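Local coordinates for uncharacterized protein (Bacteroides ovatus, PDB 3NQK) that is of unknown function but joins a domain of the E-set clan to a BT_3044-like C-terminal domain rich in antiparallel beta strands, at residues Gly204-Asp209 with Phe277-Tyr282; Gly162-Ser167 with Arg267-Met272. One frame throughout, in Å; residues are numbered along the deposited sequence.

How the contacts relate
From the N terminus, strand 162-165 comes first and supplies one half of contact 2. The chain then runs through strands 169-175, 178-184, 188-193 and 198-202 to the loop 204-209, the first half of contact 1. Only afterwards does strand 264-279 arrive: its residues 267-272 close contact 2 over 99 intervening residues, and its end, with the turn beyond it, closes contact 1 over 67. The two closures therefore cross rather than nest. They share one long strand and one curled antiparallel sheet, with centres about 20 Å apart and nearest atoms about 7 Å apart. Contact 2 joins two strands of this sheet, whereas contact 1 ties the end of strand 264-279 to the loop after strand 198-202.

Contact 1 of 2, residues Gly204-Asp209 with Phe277-Tyr282; sequences GLINED and FQDFTY
Phe-277, Asp-279 and Ile-206 meet where strand 264-279 of the curled antiparallel sheet gives way to an Asx turn, against the loop that follows strand 198-202. With CG set between its backbone N and carbonyl carbon (chi1 84°), the Phe-277 ring reaches the loop. Its CE1 lies 3.7 Å from Gly-204 CA, so the ring meets bare backbone at a residue whose positive phi favours glycine. Across CZ from it, CE2 of Phe-277 approaches Ile-206 CG1 at 4.0 Å. Ile-206 continues past the ring, and its CD1 comes to 3.6 Å from Asp-279 OD2. The other carboxylate oxygen closes the turn: Thr-281 N donates to Asp-279 OD1 over 2.9 Å, nearly straight at 171°, which helps to fix the carboxylate. Tyr-275 OH is hydrogen-bonded to Gly-204 N, and Arg-189 NH1 to Ile-206 O. Were the Phe-277 ring cut back to an alanine, a gap would probably open beside Gly-204 and Ile-206 CG1 would lose its aromatic neighbour. Hydrogen bonds here are made within each segment or to neighbouring strands and loops, while the two segments meet by van der Waals contact, a buried fit of ring, aliphatic branch, carboxylate oxygen and glycine backbone.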
ATOM      1  N   GLY A 204     -33.515  -4.251  14.822  1.00 31.94           N
ATOM      2  CA  GLY A 204     -34.054  -5.566  14.551  1.00 32.85           C
ATOM      3  C   GLY A 204     -33.868  -6.015  13.138  1.00 34.48           C
ATOM      4  O   GLY A 204     -32.757  -6.017  12.627  1.00 34.79           O
ATOM      5  N   LEU A 205     -34.972  -6.392  12.497  1.00 35.97           N
ATOM      6  CA  LEU A 205     -34.935  -6.908  11.130  1.00 37.02           C
ATOM      7  C   LEU A 205     -35.521  -5.910  10.129  1.00 37.51           C
ATOM      8  O   LEU A 205     -35.807  -6.263   8.992  1.00 38.93           O
ATOM      9  CB  LEU A 205     -35.681  -8.244  11.047  1.00 36.65           C
ATOM     10  CG  LEU A 205     -35.038  -9.418  11.812  1.00 39.69           C
ATOM     11  CD1 LEU A 205     -35.854 -10.693  11.617  1.00 38.98           C
ATOM     12  CD2 LEU A 205     -33.617  -9.640  11.353  1.00 38.13           C
ATOM     13  N   ILE A 206     -35.634  -4.652  10.544  1.00 37.42           N
ATOM     14  CA  ILE A 206     -36.122  -3.594   9.663  1.00 37.04           C
ATOM     15  C   ILE A 206     -35.366  -3.619   8.332  1.00 40.01           C
ATOM     16  O   ILE A 206     -34.121  -3.712   8.303  1.00 39.05           O
ATOM     17  CB  ILE A 206     -35.951  -2.210  10.317  1.00 37.12           C
ATOM     18  CG1 ILE A 206     -36.979  -2.019  11.440  1.00 36.74           C
ATOM     19  CG2 ILE A 206     -36.076  -1.098   9.289  1.00 31.13           C
ATOM     20  CD1 ILE A 206     -38.392  -2.023  10.988  1.00 27.48           C
ATOM     21  N   ASN A 207     -36.117  -3.549   7.232  1.00 41.61           N
ATOM     22  CA  ASN A 207     -35.533  -3.587   5.902  1.00 41.08           C
ATOM     23  C   ASN A 207     -34.632  -2.383   5.659  1.00 40.16           C
ATOM     24  O   ASN A 207     -35.089  -1.238   5.684  1.00 35.81           O
ATOM     25  CB  ASN A 207     -36.633  -3.642   4.844  1.00 42.24           C
ATOM     26  CG  ASN A 207     -36.115  -4.077   3.468  1.00 48.41           C
ATOM     27  OD1 ASN A 207     -35.061  -3.618   2.989  1.00 45.20           O
ATOM     28  ND2 ASN A 207     -36.849  -4.948   2.834  1.00 58.15           N
ATOM     29  N   GLU A 208     -33.363  -2.661   5.356  1.00 41.64           N
ATOM     30  CA  GLU A 208     -32.351  -1.612   5.149  1.00 44.11           C
ATOM     31  C   GLU A 208     -32.556  -0.855   3.836  1.00 45.30           C
ATOM     32  O   GLU A 208     -31.865   0.123   3.578  1.00 48.78           O
ATOM     33  CB  GLU A 208     -30.920  -2.225   5.200  1.00 44.16           C
ATOM     34  CG  GLU A 208     -30.637  -3.014   6.527  1.00 48.84           C
ATOM     35  CD  GLU A 208     -29.218  -3.607   6.625  1.00 48.40           C
ATOM     36  OE1 GLU A 208     -28.620  -3.918   5.584  1.00 56.01           O
ATOM     37  OE2 GLU A 208     -28.730  -3.793   7.767  1.00 44.31           O
ATOM     38  N   ASP A 209     -33.504  -1.317   3.009  1.00 45.55           N
ATOM     39  CA  ASP A 209     -33.801  -0.679   1.706  1.00 45.54           C
ATOM     40  C   ASP A 209     -35.229  -0.131   1.684  1.00 45.51           C
ATOM     41  O   ASP A 209     -35.798   0.096   0.639  1.00 49.16           O
ATOM     42  CB  ASP A 209     -33.626  -1.692   0.561  1.00 45.66           C
ATOM     43  CG  ASP A 209     -32.164  -2.110   0.351  1.00 49.31           C
ATOM     44  OD1 ASP A 209     -31.276  -1.229   0.353  1.00 53.76           O
ATOM     45  OD2 ASP A 209     -31.917  -3.313   0.127  1.00 60.90           O
ATOM     46  N   PHE A 277     -37.940  -2.730  20.798  1.00 35.57           N
ATOM     47  CA  PHE A 277     -38.398  -1.624  19.953  1.00 33.60           C
ATOM     48  C   PHE A 277     -39.682  -1.995  19.263  1.00 34.12           C
ATOM     49  O   PHE A 277     -40.126  -3.131  19.331  1.00 36.56           O
ATOM     50  CB  PHE A 277     -37.348  -1.245  18.932  1.00 36.08           C
ATOM     51  CG  PHE A 277     -37.374  -2.075  17.697  1.00 34.06           C
ATOM     52  CD1 PHE A 277     -36.800  -3.335  17.681  1.00 35.36           C
ATOM     53  CD2 PHE A 277     -37.901  -1.568  16.519  1.00 35.35           C
ATOM     54  CE1 PHE A 277     -36.794  -4.103  16.514  1.00 31.34           C
ATOM     55  CE2 PHE A 277     -37.910  -2.336  15.350  1.00 32.21           C
ATOM     56  CZ  PHE A 277     -37.355  -3.598  15.351  1.00 25.83           C
ATOM     57  N   GLN A 278     -40.294  -1.022  18.613  1.00 35.54           N
ATOM     58  CA  GLN A 278     -41.567  -1.228  17.915  1.00 35.14           C
ATOM     59  C   GLN A 278     -41.432  -0.835  16.482  1.00 34.21           C
ATOM     60  O   GLN A 278     -40.777   0.167  16.172  1.00 33.55           O
ATOM     61  CB  GLN A 278     -42.662  -0.367  18.540  1.00 35.02           C
ATOM     62  CG  GLN A 278     -42.911  -0.653  19.977  1.00 43.28           C
ATOM     63  CD  GLN A 278     -44.129   0.070  20.517  1.00 46.18           C
ATOM     64  OE1 GLN A 278     -44.589   1.087  19.951  1.00 37.08           O
ATOM     65  NE2 GLN A 278     -44.663  -0.439  21.610  1.00 43.53           N
ATOM     66  N   ASP A 279     -42.099  -1.588  15.602  1.00 33.37           N
ATOM     67  CA  ASP A 279     -42.165  -1.260  14.185  1.00 33.48           C
ATOM     68  C   ASP A 279     -43.522  -0.692  13.959  1.00 35.20           C
ATOM     69  O   ASP A 279     -44.521  -1.353  14.198  1.00 36.19           O
ATOM     70  CB  ASP A 279     -41.940  -2.515  13.319  1.00 34.05           C
ATOM     71  CG  ASP A 279     -42.166  -2.261  11.819  1.00 35.81           C
ATOM     72  OD1 ASP A 279     -42.760  -1.228  11.467  1.00 42.34           O
ATOM     73  OD2 ASP A 279     -41.799  -3.137  11.005  1.00 42.59           O
ATOM     74  N   PHE A 280     -43.568   0.560  13.534  1.00 37.18           N
ATOM     75  CA  PHE A 280     -44.828   1.271  13.408  1.00 37.65           C
ATOM     76  C   PHE A 280     -45.025   1.816  12.002  1.00 38.42           C
ATOM     77  O   PHE A 280     -45.834   2.716  11.786  1.00 39.30           O
ATOM     78  CB  PHE A 280     -44.871   2.407  14.415  1.00 37.80           C
ATOM     79  CG  PHE A 280     -43.788   3.414  14.226  1.00 38.22           C
ATOM     80  CD1 PHE A 280     -42.525   3.190  14.730  1.00 40.37           C
ATOM     81  CD2 PHE A 280     -44.029   4.589  13.533  1.00 42.13           C
ATOM     82  CE1 PHE A 280     -41.524   4.118  14.559  1.00 42.72           C
ATOM     83  CE2 PHE A 280     -43.027   5.524  13.356  1.00 40.96           C
ATOM     84  CZ  PHE A 280     -41.775   5.287  13.871  1.00 44.28           C
ATOM     85  N   THR A 281     -44.315   1.239  11.041  1.00 38.24           N
ATOM     86  CA  THR A 281     -44.356   1.719   9.673  1.00 37.92           C
ATOM     87  C   THR A 281     -44.544   0.587   8.674  1.00 37.81           C
ATOM     88  O   THR A 281     -44.350   0.772   7.491  1.00 37.56           O
ATOM     89  CB  THR A 281     -43.052   2.460   9.335  1.00 37.95           C
ATOM     90  OG1 THR A 281     -41.935   1.560   9.445  1.00 34.77           O
ATOM     91  CG2 THR A 281     -42.856   3.598  10.271  1.00 37.40           C
ATOM     92  N   TYR A 282     -44.964  -0.570   9.154  1.00 39.81           N
ATOM     93  CA  TYR A 282     -45.059  -1.764   8.298  1.00 41.64           C
ATOM     94  C   TYR A 282     -46.276  -1.704   7.358  1.00 45.33           C
ATOM     95  O   TYR A 282     -46.369  -2.473   6.398  1.00 46.26           O
ATOM     96  CB  TYR A 282     -45.083  -3.058   9.157  1.00 37.95           C
ATOM     97  CG  TYR A 282     -46.254  -3.144  10.118  1.00 37.90           C
ATOM     98  CD1 TYR A 282     -47.474  -3.645   9.711  1.00 39.46           C
ATOM     99  CD2 TYR A 282     -46.130  -2.728  11.431  1.00 38.20           C
ATOM    100  CE1 TYR A 282     -48.538  -3.734  10.585  1.00 34.73           C
ATOM    101  CE2 TYR A 282     -47.185  -2.814  12.306  1.00 32.67           C
ATOM    102  CZ  TYR A 282     -48.393  -3.308  11.870  1.00 35.35           C
ATOM    103  OH  TYR A 282     -49.469  -3.365  12.728  1.00 39.48           O
TER

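Contact 2 of 2, residues Gly162-Ser167 with Arg267-Met272; sequences GSYTAS and RYVQIM
Tyr-164, on strand 162-165, packs against Val-269 and Ile-271 of strand 264-279 on the inner face of the curled antiparallel sheet. The two strands are next-but-one neighbours: they flank strand 292-307, to which each is hydrogen-bonded, and their side chains meet over one face of it, with Tyr-164 CA 8.6 Å from Gln-270 CA. Along 267-272 the first residue to take part is Val-269, by both backbone and side chain. Its carbonyl O lies 3.7 Å from Tyr-164 CE2, approaching the ring obliquely, and its CG1, anti to the backbone N (chi1 176°), stands 4.1 Å from the phenol oxygen OH of Tyr-164. After Gln-270, which points away, Ile-271 turns back toward the tyrosine, its side chain running at about a right angle to that of Tyr-164, and extends CD1 to 4.2 Å from Tyr-164 CE2, so that this one ring carbon serves both residues. Phe-224 touches all three side chains, while Phe-201 meets the Tyr-164 ring edge-to-face, extending the aromatic packing into strands 219-224 and 198-202. The buried tyrosine's polar end is satisfied on its own side of the contact, where its OH is hydrogen-bonded to the carbonyl O of Tyr-160.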
ATOM      1  N   GLY A 162     -19.217  -2.026   8.709  1.00 38.97           N
ATOM      2  CA  GLY A 162     -19.286  -3.007   7.643  1.00 36.75           C
ATOM      3  C   GLY A 162     -20.433  -3.953   7.844  1.00 37.60           C
ATOM      4  O   GLY A 162     -21.432  -3.609   8.477  1.00 36.69           O
ATOM      5  N   SER A 163     -20.282  -5.165   7.329  1.00 39.99           N
ATOM      6  CA  SER A 163     -21.363  -6.147   7.341  1.00 40.46           C
ATOM      7  C   SER A 163     -21.156  -7.155   8.466  1.00 41.82           C
ATOM      8  O   SER A 163     -20.249  -7.984   8.412  1.00 43.65           O
ATOM      9  CB  SER A 163     -21.440  -6.858   5.983  1.00 36.72           C
ATOM     10  OG  SER A 163     -22.593  -7.673   5.889  1.00 43.44           O
ATOM     11  N   TYR A 164     -21.981  -7.049   9.503  1.00 41.35           N
ATOM     12  CA  TYR A 164     -21.901  -7.957  10.646  1.00 39.02           C
ATOM     13  C   TYR A 164     -22.683  -9.248  10.378  1.00 39.10           C
ATOM     14  O   TYR A 164     -23.842  -9.205   9.912  1.00 40.68           O
ATOM     15  CB  TYR A 164     -22.480  -7.287  11.896  1.00 37.44           C
ATOM     16  CG  TYR A 164     -21.550  -6.303  12.594  1.00 38.07           C
ATOM     17  CD1 TYR A 164     -21.302  -5.053  12.064  1.00 32.54           C
ATOM     18  CD2 TYR A 164     -20.995  -6.605  13.827  1.00 36.76           C
ATOM     19  CE1 TYR A 164     -20.482  -4.142  12.727  1.00 33.03           C
ATOM     20  CE2 TYR A 164     -20.191  -5.698  14.499  1.00 30.77           C
ATOM     21  CZ  TYR A 164     -19.933  -4.478  13.945  1.00 36.39           C
ATOM     22  OH  TYR A 164     -19.126  -3.577  14.623  1.00 35.20           O
ATOM     23  N   THR A 165     -22.064 -10.391  10.670  1.00 34.64           N
ATOM     24  CA  THR A 165     -22.783 -11.655  10.657  1.00 34.31           C
ATOM     25  C   THR A 165     -23.806 -11.598  11.771  1.00 34.76           C
ATOM     26  O   THR A 165     -23.472 -11.232  12.885  1.00 36.23           O
ATOM     27  CB  THR A 165     -21.864 -12.809  10.897  1.00 33.39           C
ATOM     28  OG1 THR A 165     -20.934 -12.912   9.801  1.00 37.15           O
ATOM     29  CG2 THR A 165     -22.670 -14.114  11.031  1.00 30.78           C
ATOM     30  N   ALA A 166     -25.063 -11.930  11.468  1.00 35.81           N
ATOM     31  CA  ALA A 166     -26.162 -11.742  12.453  1.00 37.38           C
ATOM     32  C   ALA A 166     -26.938 -12.993  12.741  1.00 38.92           C
ATOM     33  O   ALA A 166     -28.076 -12.916  13.213  1.00 40.31           O
ATOM     34  CB  ALA A 166     -27.107 -10.649  11.983  1.00 34.69           C
ATOM     35  N   SER A 167     -26.306 -14.152  12.542  1.00 39.52           N
ATOM     36  CA  SER A 167     -26.988 -15.436  12.720  1.00 39.70           C
ATOM     37  C   SER A 167     -27.325 -15.740  14.170  1.00 41.91           C
ATOM     38  O   SER A 167     -28.173 -16.585  14.437  1.00 42.80           O
ATOM     39  CB  SER A 167     -26.155 -16.586  12.124  1.00 40.10           C
ATOM     40  OG  SER A 167     -24.827 -16.581  12.612  1.00 40.12           O
ATOM     41  N   ARG A 267      -9.605 -10.330  11.926  1.00 38.43           N
ATOM     42  CA  ARG A 267      -9.966  -9.515  13.089  1.00 39.18           C
ATOM     43  C   ARG A 267     -11.469  -9.522  13.296  1.00 37.85           C
ATOM     44  O   ARG A 267     -12.241  -9.195  12.388  1.00 39.96           O
ATOM     45  CB  ARG A 267      -9.474  -8.082  12.913  1.00 40.02           C
ATOM     46  CG  ARG A 267      -9.395  -7.289  14.230  1.00 52.07           C
ATOM     47  CD  ARG A 267      -9.134  -5.787  14.002  1.00 59.33           C
ATOM     48  NE  ARG A 267      -7.838  -5.528  13.362  1.00 68.23           N
ATOM     49  CZ  ARG A 267      -6.668  -5.515  14.001  1.00 68.08           C
ATOM     50  NH1 ARG A 267      -6.609  -5.771  15.304  1.00 82.03           N
ATOM     51  NH2 ARG A 267      -5.553  -5.269  13.333  1.00 70.09           N
ATOM     52  N   TYR A 268     -11.882  -9.899  14.490  1.00 37.78           N
ATOM     53  CA  TYR A 268     -13.289 -10.021  14.819  1.00 36.54           C
ATOM     54  C   TYR A 268     -13.711  -8.984  15.854  1.00 37.42           C
ATOM     55  O   TYR A 268     -13.023  -8.782  16.856  1.00 40.65           O
ATOM     56  CB  TYR A 268     -13.562 -11.398  15.379  1.00 34.31           C
ATOM     57  CG  TYR A 268     -13.184 -12.523  14.458  1.00 42.74           C
ATOM     58  CD1 TYR A 268     -14.091 -13.028  13.529  1.00 42.86           C
ATOM     59  CD2 TYR A 268     -11.941 -13.111  14.529  1.00 47.57           C
ATOM     60  CE1 TYR A 268     -13.757 -14.086  12.702  1.00 43.69           C
ATOM     61  CE2 TYR A 268     -11.597 -14.170  13.689  1.00 49.91           C
ATOM     62  CZ  TYR A 268     -12.511 -14.642  12.781  1.00 41.62           C
ATOM     63  OH  TYR A 268     -12.170 -15.673  11.956  1.00 47.87           O
ATOM     64  N   VAL A 269     -14.819  -8.303  15.587  1.00 35.54           N
ATOM     65  CA  VAL A 269     -15.458  -7.453  16.585  1.00 34.55           C
ATOM     66  C   VAL A 269     -16.819  -8.003  16.832  1.00 35.78           C
ATOM     67  O   VAL A 269     -17.647  -8.041  15.926  1.00 38.96           O
ATOM     68  CB  VAL A 269     -15.617  -6.031  16.113  1.00 34.23           C
ATOM     69  CG1 VAL A 269     -16.377  -5.231  17.161  1.00 32.74           C
ATOM     70  CG2 VAL A 269     -14.250  -5.399  15.828  1.00 31.46           C
ATOM     71  N   GLN A 270     -17.039  -8.499  18.032  1.00 36.85           N
ATOM     72  CA  GLN A 270     -18.309  -9.085  18.400  1.00 38.20           C
ATOM     73  C   GLN A 270     -19.026  -8.181  19.376  1.00 38.41           C
ATOM     74  O   GLN A 270     -18.445  -7.751  20.369  1.00 41.87           O
ATOM     75  CB  GLN A 270     -18.090 -10.460  19.033  1.00 38.58           C
ATOM     76  CG  GLN A 270     -19.387 -11.201  19.396  1.00 48.27           C
ATOM     77  CD  GLN A 270     -19.128 -12.500  20.155  1.00 58.00           C
ATOM     78  OE1 GLN A 270     -18.533 -12.497  21.238  1.00 64.63           O
ATOM     79  NE2 GLN A 270     -19.588 -13.604  19.601  1.00 57.69           N
ATOM     80  N   ILE A 271     -20.291  -7.903  19.107  1.00 37.67           N
ATOM     81  CA  ILE A 271     -21.076  -7.048  19.991  1.00 39.31           C
ATOM     82  C   ILE A 271     -22.252  -7.825  20.567  1.00 39.67           C
ATOM     83  O   ILE A 271     -22.899  -8.595  19.861  1.00 36.81           O
ATOM     84  CB  ILE A 271     -21.567  -5.753  19.268  1.00 38.29           C
ATOM     85  CG1 ILE A 271     -22.411  -6.089  18.052  1.00 39.20           C
ATOM     86  CG2 ILE A 271     -20.404  -4.942  18.821  1.00 36.35           C
ATOM     87  CD1 ILE A 271     -23.072  -4.854  17.415  1.00 42.19           C
HETATM   88  N   MSE A 272     -22.505  -7.628  21.868  1.00 42.32           N
HETATM   89  CA  MSE A 272     -23.557  -8.360  22.598  1.00 44.03           C
HETATM   90  C   MSE A 272     -24.544  -7.386  23.223  1.00 42.49           C
HETATM   91  O   MSE A 272     -24.159  -6.466  23.924  1.00 41.14           O
HETATM   92  CB  MSE A 272     -22.923  -9.237  23.669  1.00 46.53           C
HETATM   93  CG  MSE A 272     -22.117 -10.395  23.096  1.00 52.24           C
HETATM   94 SE   MSE A 272     -20.652 -10.945  24.240  0.75 63.11          SE
HETATM   95  CE  MSE A 272     -19.215  -9.787  23.552  1.00 51.44           C
TER